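Local coordinates for protein cytochrome P450 113A1 (Saccharopolyspora erythraea, PDB 2JJN) that hydroxylates the macrolactone ring of erythromycin D at C-12 to give erythromycin C, using a heme b cofactor, NADPH and molecular oxygen, at residues F288-R293 with N313-S318; T378-D383 with P400-S405; P192-L197 with A231-T236. The protein carries 2 engineered substitutions. One frame throughout, in Å; residues are numbered along the deposited sequence. Where two conformers were deposited one is given.

Interaction 1: residues F288-R293 with N313-S318; sequences FPQMQR and NTWVLS. With HEM (protoporphyrin IX containing Fe), chain B.
Met291 and Thr314 form a hydrogen-bonded pair between antiparallel strands whose axes lie at 153°, Met291 N giving to Thr314 O at 3.0 Å and Thr314 N returning a shorter bond to Met291 O at 2.8 Å. Beyond it Leu317 N, already in helix 316-320, reaches back to Pro289 O at 3.0 Å. The first turn of the helix is thus tied to the segment beside it, with Trp315 at the N-cap and at the centre of an inverse gamma turn. Proline suits position 289, where no N-H is called on across this contact and its ring gives a compact apolar surface, CB packing on Leu317 CB at 3.7 Å. The two strands belong to the mixed beta sheet of the P450 fold, the beta 1 sheet beside the heme. On the face shared with Gln292, of the substrate-binding site, and Asn313, Gln290 has CG between the backbone N and the carbonyl carbon (chi1 57°), and the extended chain beyond it lays OE1 over one face of the indole, near its rim and 3.1 Å from Trp315 CZ2. Amide and ring stand 71° apart, so the two are not stacked flat; the indole nitrogen NE1 is bonded to His52. Thr314 and Met291 sit on the other face, where Leu63 of helix 56-64 touches both. At the heme end, the Phe288 ring turns its edge to the porphyrin, with CD1 3.8 Å from the methine carbon CHB. The heme-binding Arg293 grips one propionate: NH2 meets HEM O1A at 2.8 Å, while NH1 bonds O2A and also Gln292 O, which fixes the rotation of the guanidinium group.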
loop_
_atom_site.group_PDB
_atom_site.type_symbol
_atom_site.label_atom_id
_atom_site.label_comp_id
_atom_site.label_asym_id
_atom_site.label_seq_id
_atom_site.Cartn_x
_atom_site.Cartn_y
_atom_site.Cartn_z
ATOM N N PHE A 288 -2.379 -3.444 -2.294
ATOM C CA PHE A 288 -1.745 -3.457 -3.605
ATOM C C PHE A 288 -1.826 -4.894 -4.109
ATOM O O PHE A 288 -1.084 -5.759 -3.654
ATOM C CB PHE A 288 -0.274 -3.077 -3.493
ATOM C CG PHE A 288 -0.018 -1.634 -3.300
ATOM C CD1 PHE A 288 0.940 -1.247 -2.384
ATOM C CD2 PHE A 288 -0.654 -0.680 -4.062
ATOM C CE1 PHE A 288 1.255 0.116 -2.216
ATOM C CE2 PHE A 288 -0.369 0.690 -3.891
ATOM C CZ PHE A 288 0.580 1.062 -2.960
ATOM N N PRO A 289 -2.774 -5.195 -4.977
ATOM C CA PRO A 289 -2.926 -6.592 -5.428
ATOM C C PRO A 289 -1.872 -7.063 -6.409
ATOM O O PRO A 289 -1.738 -8.294 -6.650
ATOM C CB PRO A 289 -4.337 -6.579 -6.073
ATOM C CG PRO A 289 -4.545 -5.180 -6.474
ATOM C CD PRO A 289 -3.898 -4.335 -5.431
ATOM N N GLN A 290 -1.110 -6.133 -6.949
ATOM C CA GLN A 290 -0.098 -6.457 -7.966
ATOM C C GLN A 290 1.117 -5.570 -7.829
ATOM O O GLN A 290 1.020 -4.426 -7.349
ATOM C CB GLN A 290 -0.720 -6.297 -9.367
ATOM C CG GLN A 290 -1.288 -4.907 -9.633
ATOM C CD GLN A 290 -2.040 -4.743 -10.945
ATOM O OE1 GLN A 290 -2.496 -5.712 -11.561
ATOM N NE2 GLN A 290 -2.139 -3.499 -11.402
ATOM N N MET A 291 2.275 -6.105 -8.237
ATOM C CA MET A 291 3.523 -5.338 -8.327
ATOM C C MET A 291 4.118 -5.542 -9.696
ATOM O O MET A 291 3.825 -6.527 -10.303
ATOM C CB MET A 291 4.567 -5.749 -7.260
ATOM C CG MET A 291 4.243 -5.181 -5.912
ATOM S SD MET A 291 3.604 -6.611 -5.136
ATOM C CE MET A 291 5.125 -7.290 -4.491
ATOM N N GLN A 292 4.935 -4.601 -10.154
ATOM C CA GLN A 292 5.506 -4.673 -11.496
ATOM C C GLN A 292 6.990 -4.846 -11.460
ATOM O O GLN A 292 7.682 -4.297 -10.577
ATOM C CB GLN A 292 5.198 -3.383 -12.307
ATOM C CG GLN A 292 3.704 -3.394 -12.755
ATOM C CD GLN A 292 2.757 -2.921 -11.661
ATOM O OE1 GLN A 292 1.722 -3.549 -11.359
ATOM N NE2 GLN A 292 3.102 -1.798 -11.064
ATOM N N ARG A 293 7.462 -5.656 -12.402
ATOM C CA ARG A 293 8.921 -5.870 -12.660
ATOM C C ARG A 293 9.183 -5.770 -14.159
ATOM O O ARG A 293 8.246 -5.790 -14.956
ATOM C CB ARG A 293 9.403 -7.232 -12.114
ATOM C CG ARG A 293 9.175 -7.403 -10.620
ATOM C CD ARG A 293 10.111 -6.421 -9.864
ATOM N NE ARG A 293 10.185 -6.702 -8.421
ATOM C CZ ARG A 293 9.490 -6.046 -7.491
ATOM N NH1 ARG A 293 8.568 -5.133 -7.814
ATOM N NH2 ARG A 293 9.738 -6.287 -6.207
ATOM N N ASN A 313 3.751 -8.520 -14.207
ATOM C CA ASN A 313 2.872 -8.098 -13.081
ATOM C C ASN A 313 2.758 -9.326 -12.185
ATOM O O ASN A 313 2.308 -10.383 -12.652
ATOM C CB ASN A 313 1.488 -7.807 -13.730
ATOM C CG ASN A 313 1.323 -6.392 -14.173
ATOM O OD1 ASN A 313 1.016 -6.146 -15.330
ATOM N ND2 ASN A 313 1.490 -5.447 -13.260
ATOM N N THR A 314 3.164 -9.207 -10.931
ATOM C CA THR A 314 3.010 -10.321 -9.966
ATOM C C THR A 314 1.770 -10.094 -9.134
ATOM O O THR A 314 1.700 -9.090 -8.441
ATOM C CB THR A 314 4.181 -10.444 -8.981
ATOM O OG1 THR A 314 4.407 -9.214 -8.289
ATOM C CG2 THR A 314 5.499 -10.855 -9.681
ATOM N N TRP A 315 0.809 -11.000 -9.225
ATOM C CA TRP A 315 -0.503 -10.823 -8.600
ATOM C C TRP A 315 -0.489 -11.364 -7.177
ATOM O O TRP A 315 -0.802 -12.532 -6.894
ATOM C CB TRP A 315 -1.573 -11.491 -9.450
ATOM C CG TRP A 315 -2.003 -10.669 -10.621
ATOM C CD1 TRP A 315 -1.432 -10.658 -11.833
ATOM C CD2 TRP A 315 -3.100 -9.751 -10.652
ATOM N NE1 TRP A 315 -2.133 -9.765 -12.685
ATOM C CE2 TRP A 315 -3.156 -9.200 -11.963
ATOM C CE3 TRP A 315 -4.016 -9.305 -9.679
ATOM C CZ2 TRP A 315 -4.113 -8.242 -12.339
ATOM C CZ3 TRP A 315 -4.981 -8.374 -10.053
ATOM C CH2 TRP A 315 -5.021 -7.850 -11.368
ATOM N N VAL A 316 -0.096 -10.480 -6.252
ATOM C CA VAL A 316 -0.125 -10.849 -4.828
ATOM C C VAL A 316 -1.550 -11.280 -4.397
ATOM O O VAL A 316 -1.724 -12.186 -3.588
ATOM C CB VAL A 316 0.460 -9.716 -3.971
ATOM C CG1 VAL A 316 -0.009 -9.803 -2.522
ATOM C CG2 VAL A 316 2.011 -9.828 -4.047
ATOM N N LEU A 317 -2.577 -10.628 -4.936
ATOM C CA LEU A 317 -3.954 -11.008 -4.597
ATOM C C LEU A 317 -4.206 -12.451 -4.965
ATOM O O LEU A 317 -4.826 -13.181 -4.175
ATOM C CB LEU A 317 -4.926 -10.107 -5.339
ATOM C CG LEU A 317 -6.397 -10.509 -5.188
ATOM C CD1 LEU A 317 -6.832 -10.449 -3.680
ATOM C CD2 LEU A 317 -7.259 -9.578 -6.031
ATOM N N SER A 318 -3.752 -12.873 -6.151
ATOM C CA SER A 318 -3.963 -14.271 -6.541
ATOM C C SER A 318 -3.128 -15.217 -5.671
ATOM O O SER A 318 -3.617 -16.267 -5.217
ATOM C CB SER A 318 -3.555 -14.382 -7.998
ATOM O OG SER A 318 -3.745 -15.723 -8.492
HETATM C CHA HEM B . 7.425 -1.268 -0.351
HETATM C CHB HEM B . 2.831 -2.649 0.542
HETATM C CHC HEM B . 2.523 0.725 4.006
HETATM C CHD HEM B . 6.769 2.613 2.568
HETATM C C1A HEM B . 6.225 -1.948 -0.330
HETATM C C2A HEM B . 5.917 -3.111 -1.171
HETATM C C3A HEM B . 4.654 -3.480 -0.939
HETATM C C4A HEM B . 4.104 -2.572 0.048
HETATM C CMA HEM B . 3.877 -4.633 -1.612
HETATM C CAA HEM B . 6.899 -3.805 -2.133
HETATM C CBA HEM B . 6.969 -3.096 -3.473
HETATM C CGA HEM B . 7.727 -3.912 -4.522
HETATM O O1A HEM B . 8.221 -5.031 -4.205
HETATM O O2A HEM B . 7.859 -3.379 -5.669
HETATM C C1B HEM B . 2.353 -1.848 1.580
HETATM C C2B HEM B . 1.076 -2.009 2.227
HETATM C C3B HEM B . 0.990 -1.074 3.201
HETATM C C4B HEM B . 2.235 -0.318 3.152
HETATM C CMB HEM B . 0.102 -3.116 1.771
HETATM C CAB HEM B . -0.144 -0.738 4.189
HETATM C CBB HEM B . -0.894 -1.684 4.654
HETATM C C1C HEM B . 3.640 1.527 3.914
HETATM C C2C HEM B . 3.914 2.676 4.763
HETATM C C3C HEM B . 5.091 3.202 4.363
HETATM C C4C HEM B . 5.604 2.387 3.259
HETATM C CMC HEM B . 2.959 3.128 5.899
HETATM C CAC HEM B . 5.834 4.448 4.881
HETATM C CBC HEM B . 5.894 4.774 6.172
HETATM C C1D HEM B . 7.277 1.742 1.652
HETATM C C2D HEM B . 8.523 1.959 0.990
HETATM C C3D HEM B . 8.737 0.767 0.114
HETATM C C4D HEM B . 7.591 -0.071 0.307
HETATM C CMD HEM B . 9.474 3.184 1.143
HETATM C CAD HEM B . 9.917 0.491 -0.835
HETATM C CBD HEM B . 11.010 -0.343 -0.140
HETATM C CGD HEM B . 12.088 -0.696 -1.118
HETATM O O1D HEM B . 11.905 -0.545 -2.338
HETATM O O2D HEM B . 13.157 -1.140 -0.649
HETATM N NA HEM B . 5.086 -1.652 0.438
HETATM N NB HEM B . 3.046 -0.771 2.127
HETATM N NC HEM B . 4.682 1.417 3.012
HETATM N ND HEM B . 6.738 0.512 1.224
HETATM FE FE HEM B . 4.939 -0.232 1.805
HETATM O O HOH W 1 3.994 0.982 0.209
#

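Interaction 2: residues T378-D383 with P400-S405; sequences TVDRDD and PVLAGS. With SO4 (sulfate ion), chain C.
Leu402 lies obliquely across Asp380, its CG 3.6 Å from Asp380 CB in the modelled conformer, where the middle strand, 400-402, of a small three-stranded antiparallel sheet, the beta 3 sheet of P450s, pairs with edge strand 378-379. Asp380 throws CG anti to its backbone N (chi1 172°), and its two oxygens then serve different partners. OD1 accepts from Asp382 N at 2.9 Å, an Asx turn just after the strand, the donor arriving from above the carboxylate plane. OD2 takes a hydrogen bond from a water that also donates to Val401 O, a water-mediated link between the segments in addition to the backbone bonds. The last of those is Asp380 N to Pro400 O, 2.8 Å and almost straight at the hydrogen; Thr378 and Leu402 supply the hydrogen-bonded pair before it. Proline fits at 400 because the strand asks only for its carbonyl here, and its CB rests on Asp380 O at 3.6 Å. Thr378 and Leu402 point the same way, side by side, with Thr378 CG2 3.8 Å from Leu402 CB. The branched threonine can do two jobs: its methyl packs on leucine while OG1, anti to the backbone N, is bonded to Asp258 of helix 228-259. The CB of Arg381 points away from 400-405, and Val379 CG1 covers the centre of one guanidinium face. A sulfate ion, probably from the crystallisation liquor, is bound also by Arg385, Leu386 and His388; Arg381 NE meets its O1 at 2.8 Å, and NH2 its O4.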
loop_
_atom_site.group_PDB
_atom_site.type_symbol
_atom_site.label_atom_id
_atom_site.label_comp_id
_atom_site.label_asym_id
_atom_site.label_seq_id
_atom_site.Cartn_x
_atom_site.Cartn_y
_atom_site.Cartn_z
ATOM N N THR A 378 -20.986 -0.746 10.504
ATOM C CA THR A 378 -21.448 -1.485 9.316
ATOM C C THR A 378 -21.419 -0.550 8.100
ATOM O O THR A 378 -21.454 0.676 8.256
ATOM C CB THR A 378 -22.894 -1.989 9.501
ATOM O OG1 THR A 378 -23.236 -2.891 8.441
ATOM C CG2 THR A 378 -23.932 -0.800 9.497
ATOM N N VAL A 379 -21.231 -1.114 6.900
ATOM C CA VAL A 379 -21.221 -0.311 5.681
ATOM C C VAL A 379 -22.647 0.103 5.296
ATOM O O VAL A 379 -23.525 -0.772 5.282
ATOM C CB VAL A 379 -20.494 -1.085 4.528
ATOM C CG1 VAL A 379 -20.548 -0.262 3.263
ATOM C CG2 VAL A 379 -19.071 -1.439 5.005
ATOM N N ASP A 380 -22.836 1.401 5.023
ATOM C CA ASP A 380 -24.142 2.042 4.643
ATOM C C ASP A 380 -24.258 2.109 3.119
ATOM O O ASP A 380 -23.499 2.841 2.424
ATOM C CB ASP A 380 -24.188 3.448 5.287
ATOM C CG ASP A 380 -25.389 4.326 4.849
ATOM O OD1 ASP A 380 -26.377 3.797 4.271
ATOM O OD2 ASP A 380 -25.322 5.574 5.128
ATOM N N ARG A 381 -25.229 1.366 2.595
ATOM C CA ARG A 381 -25.529 1.404 1.159
ATOM C C ARG A 381 -26.909 2.010 0.860
ATOM O O ARG A 381 -27.516 1.703 -0.178
ATOM C CB ARG A 381 -25.380 0.007 0.550
ATOM C CG ARG A 381 -23.979 -0.598 0.809
ATOM C CD ARG A 381 -23.782 -1.889 0.064
ATOM N NE ARG A 381 -22.406 -2.408 0.119
ATOM C CZ ARG A 381 -21.880 -3.073 1.150
ATOM N NH1 ARG A 381 -22.574 -3.292 2.262
ATOM N NH2 ARG A 381 -20.646 -3.517 1.059
ATOM N N ASP A 382 -27.384 2.883 1.752
ATOM C CA ASP A 382 -28.704 3.533 1.590
ATOM C C ASP A 382 -28.870 4.384 0.324
ATOM O O ASP A 382 -29.982 4.474 -0.222
ATOM C CB ASP A 382 -29.040 4.399 2.815
ATOM C CG ASP A 382 -29.270 3.573 4.072
ATOM O OD1 ASP A 382 -29.329 4.184 5.166
ATOM O OD2 ASP A 382 -29.366 2.319 3.980
ATOM N N ASP A 383 -27.791 5.024 -0.125
ATOM C CA ASP A 383 -27.878 5.911 -1.285
ATOM C C ASP A 383 -27.241 5.321 -2.532
ATOM O O ASP A 383 -27.611 5.691 -3.655
ATOM C CB ASP A 383 -27.302 7.292 -0.968
ATOM C CG ASP A 383 -28.008 7.947 0.202
ATOM O OD1 ASP A 383 -29.251 8.092 0.125
ATOM O OD2 ASP A 383 -27.337 8.288 1.203
ATOM N N PRO A 400 -19.108 4.842 3.421
ATOM C CA PRO A 400 -20.126 5.303 4.344
ATOM C C PRO A 400 -20.395 4.211 5.339
ATOM O O PRO A 400 -20.568 3.033 4.969
ATOM C CB PRO A 400 -21.351 5.519 3.428
ATOM C CG PRO A 400 -20.782 5.598 2.029
ATOM C CD PRO A 400 -19.553 4.753 2.019
ATOM N N VAL A 401 -20.389 4.583 6.607
ATOM C CA VAL A 401 -20.686 3.599 7.651
ATOM C C VAL A 401 -21.759 4.116 8.589
ATOM O O VAL A 401 -22.049 5.320 8.672
ATOM C CB VAL A 401 -19.401 3.274 8.484
ATOM C CG1 VAL A 401 -18.378 2.533 7.594
ATOM C CG2 VAL A 401 -18.794 4.603 9.046
ATOM N N LEU A 402 -22.331 3.162 9.324
ATOM C CA LEU A 402 -23.329 3.476 10.342
ATOM C C LEU A 402 -22.882 2.830 11.636
ATOM O O LEU A 402 -22.549 1.629 11.665
ATOM C CB LEU A 402 -24.695 2.923 9.932
ATOM C CG LEU A 402 -25.329 3.504 8.671
ATOM C CD1 LEU A 402 -26.471 2.622 8.157
ATOM C CD2 LEU A 402 -25.794 4.920 8.907
ATOM N N ALA A 403 -22.868 3.634 12.703
ATOM C CA ALA A 403 -22.671 3.146 14.060
ATOM C C ALA A 403 -24.039 2.967 14.714
ATOM O O ALA A 403 -24.756 3.969 14.955
ATOM C CB ALA A 403 -21.866 4.178 14.855
ATOM N N GLY A 404 -24.404 1.748 15.020
ATOM C CA GLY A 404 -25.638 1.540 15.776
ATOM C C GLY A 404 -25.543 1.941 17.246
ATOM O O GLY A 404 -26.590 2.090 17.918
ATOM N N SER A 405 -24.305 2.120 17.755
ATOM C CA SER A 405 -24.092 2.517 19.138
ATOM C C SER A 405 -22.926 3.494 19.170
ATOM O O SER A 405 -21.935 3.350 18.432
ATOM C CB SER A 405 -23.701 1.263 19.955
ATOM O OG SER A 405 -24.742 0.271 19.865
HETATM S S SO4 C . -20.414 -3.131 -2.803
HETATM O O1 SO4 C . -21.329 -2.068 -2.425
HETATM O O2 SO4 C . -19.424 -2.578 -3.699
HETATM O O3 SO4 C . -21.141 -4.205 -3.475
HETATM O O4 SO4 C . -19.778 -3.734 -1.626
HETATM O O HOH W 2 -23.372 6.767 6.586
#

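Interaction 3: residues P192-L197 with A231-T236; sequences PLTAYL and AANFST
Thr194 and Thr236 meet where helix 180-206 crosses helix 228-259, the G helix and the long helix over the heme in the P450 fold, with local axes 8.4 Å apart and directed at 124° to each other. The side chain of Thr236 is about 8 Å from that of His88, a substrate-binding residue. The polar part of the contact centres on the two hydroxyls. In the modelled conformers the side chains cross at about a right angle, and Thr194 OG1 lies 2.7 Å from Thr236 OG1, a hydrogen-bonding distance. Thr236 OG1 is beside its own backbone N, anti to the carbonyl carbon (chi1 -60°), and in that position it also bonds Ala232 O, one turn back, at 2.8 Å. Ala232 O therefore has two partners from the same residue, Thr236 N and OG1, which come from opposite faces of the carbonyl plane. Ser235 repeats the pattern on Ala231 O. A water extends the network, bonding Thr194 OG1 and donating to Asn233 OD1 at 2.9 Å. The other end of that amide, ND2, is held by Pro84 O, so Asn233 connects the water to the loop that contains Pro84. The apolar part is carried by Leu197, whose CD1 lies 3.6 Å from Thr236 OG1 and also touches Ser235 CB, while its CB faces Ala232 CB at 4.2 Å. Alanine is apt at 232, since its lone methyl also lies against Thr194 O, 3.7 Å away, and lets the backbones come close. Leu193 touches Thr236 CG2 more loosely. Neighbouring Phe234 touches the heme. No backbone-to-backbone hydrogen bond joins the two segments: leucine and alanine packing, threonine hydroxyls and a water hold the crossing, with the hydroxyls of Thr236 and Ser235 also bonded to carbonyls of their own helix.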
loop_
_atom_site.group_PDB
_atom_site.type_symbol
_atom_site.label_atom_id
_atom_site.label_comp_id
_atom_site.label_asym_id
_atom_site.label_seq_id
_atom_site.Cartn_x
_atom_site.Cartn_y
_atom_site.Cartn_z
ATOM N N PRO A 192 5.130 18.488 -8.377
ATOM C CA PRO A 192 4.963 19.589 -7.436
ATOM C C PRO A 192 5.154 19.169 -5.964
ATOM O O PRO A 192 5.648 19.980 -5.161
ATOM C CB PRO A 192 3.528 20.073 -7.700
ATOM C CG PRO A 192 3.265 19.629 -9.085
ATOM C CD PRO A 192 3.888 18.280 -9.171
ATOM N N LEU A 193 4.808 17.922 -5.642
ATOM C CA LEU A 193 4.910 17.484 -4.255
ATOM C C LEU A 193 6.394 17.284 -3.987
ATOM O O LEU A 193 6.904 17.690 -2.935
ATOM C CB LEU A 193 4.180 16.161 -4.061
ATOM C CG LEU A 193 4.356 15.518 -2.681
ATOM C CD1 LEU A 193 4.083 16.469 -1.479
ATOM C CD2 LEU A 193 3.500 14.217 -2.626
ATOM N N THR A 194 7.082 16.674 -4.936
ATOM C CA THR A 194 8.519 16.441 -4.787
ATOM C C THR A 194 9.284 17.761 -4.677
ATOM O O THR A 194 10.209 17.897 -3.855
ATOM C CB THR A 194 9.057 15.527 -5.911
ATOM O OG1 THR A 194 8.402 14.254 -5.806
ATOM C CG2 THR A 194 10.567 15.341 -5.786
ATOM N N ALA A 195 8.918 18.754 -5.484
ATOM C CA ALA A 195 9.582 20.082 -5.380
ATOM C C ALA A 195 9.369 20.709 -4.006
ATOM O O ALA A 195 10.268 21.306 -3.436
ATOM C CB ALA A 195 9.056 21.008 -6.465
ATOM N N TYR A 196 8.139 20.625 -3.495
ATOM C CA TYR A 196 7.834 21.117 -2.149
ATOM C C TYR A 196 8.711 20.393 -1.116
ATOM O O TYR A 196 9.322 21.036 -0.257
ATOM C CB TYR A 196 6.363 20.859 -1.835
ATOM C CG TYR A 196 5.990 21.184 -0.433
ATOM C CD1 TYR A 196 5.792 22.502 -0.030
ATOM C CD2 TYR A 196 5.827 20.164 0.504
ATOM C CE1 TYR A 196 5.447 22.797 1.303
ATOM C CE2 TYR A 196 5.471 20.443 1.825
ATOM C CZ TYR A 196 5.286 21.754 2.214
ATOM O OH TYR A 196 4.942 22.022 3.546
ATOM N N LEU A 197 8.797 19.082 -1.237
ATOM C CA LEU A 197 9.603 18.318 -0.258
ATOM C C LEU A 197 11.082 18.668 -0.403
ATOM O O LEU A 197 11.809 18.717 0.614
ATOM C CB LEU A 197 9.366 16.805 -0.353
ATOM C CG LEU A 197 7.937 16.391 0.055
ATOM C CD1 LEU A 197 7.731 14.896 -0.202
ATOM C CD2 LEU A 197 7.718 16.707 1.519
ATOM N N ALA A 231 16.598 12.758 -1.216
ATOM C CA ALA A 231 15.815 12.785 0.019
ATOM C C ALA A 231 14.358 13.159 -0.255
ATOM O O ALA A 231 13.451 12.641 0.369
ATOM C CB ALA A 231 16.458 13.760 1.043
ATOM N N ALA A 232 14.170 14.112 -1.165
ATOM C CA ALA A 232 12.812 14.563 -1.515
ATOM C C ALA A 232 12.032 13.472 -2.227
ATOM O O ALA A 232 10.825 13.255 -1.933
ATOM C CB ALA A 232 12.899 15.811 -2.400
ATOM N N ASN A 233 12.692 12.790 -3.150
ATOM C CA ASN A 233 12.021 11.679 -3.847
ATOM C C ASN A 233 11.714 10.542 -2.908
ATOM O O ASN A 233 10.600 9.969 -2.923
ATOM C CB ASN A 233 12.853 11.217 -5.007
ATOM C CG ASN A 233 12.724 12.154 -6.236
ATOM O OD1 ASN A 233 11.614 12.574 -6.576
ATOM N ND2 ASN A 233 13.816 12.420 -6.911
ATOM N N PHE A 234 12.668 10.199 -2.069
ATOM C CA PHE A 234 12.382 9.166 -1.069
ATOM C C PHE A 234 11.243 9.588 -0.139
ATOM O O PHE A 234 10.323 8.794 0.155
ATOM C CB PHE A 234 13.612 8.795 -0.275
ATOM C CG PHE A 234 13.283 7.826 0.838
ATOM C CD1 PHE A 234 13.020 6.496 0.537
ATOM C CD2 PHE A 234 13.124 8.263 2.161
ATOM C CE1 PHE A 234 12.670 5.613 1.511
ATOM C CE2 PHE A 234 12.773 7.383 3.161
ATOM C CZ PHE A 234 12.512 6.004 2.822
ATOM N N SER A 235 11.258 10.849 0.315
ATOM C CA SER A 235 10.186 11.339 1.171
ATOM C C SER A 235 8.838 11.323 0.464
ATOM O O SER A 235 7.845 11.088 1.110
ATOM C CB SER A 235 10.456 12.753 1.699
ATOM O OG SER A 235 11.636 12.761 2.532
ATOM N N THR A 236 8.837 11.573 -0.850
ATOM C CA THR A 236 7.615 11.515 -1.685
ATOM C C THR A 236 7.041 10.083 -1.652
ATOM O O THR A 236 5.839 9.892 -1.409
ATOM C CB THR A 236 7.889 11.891 -3.163
ATOM O OG1 THR A 236 8.409 13.211 -3.262
ATOM C CG2 THR A 236 6.615 11.737 -4.072
HETATM O O HOH W 3 9.191 12.782 -8.173
#

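Overall arrangement
Interactions 1 and 3 are buried and flank the heme region, their centres about 26 Å apart, whereas interaction 2 is only partly buried, its centre about 25 Å from the centre of the chain. The two strand contacts depend on main-chain bonds; the helix crossing of interaction 3 relies on side chains. Interaction 1 is further tied to the heme through a propionate, while the anion at interaction 2 is a sulfate probably brought by crystallisation. Helix 228-259 is common ground: it supplies one partner of interaction 3, packs Ile244 and Thr245 on Phe288 of interaction 1, and sends Asp258 to Thr378 of interaction 2.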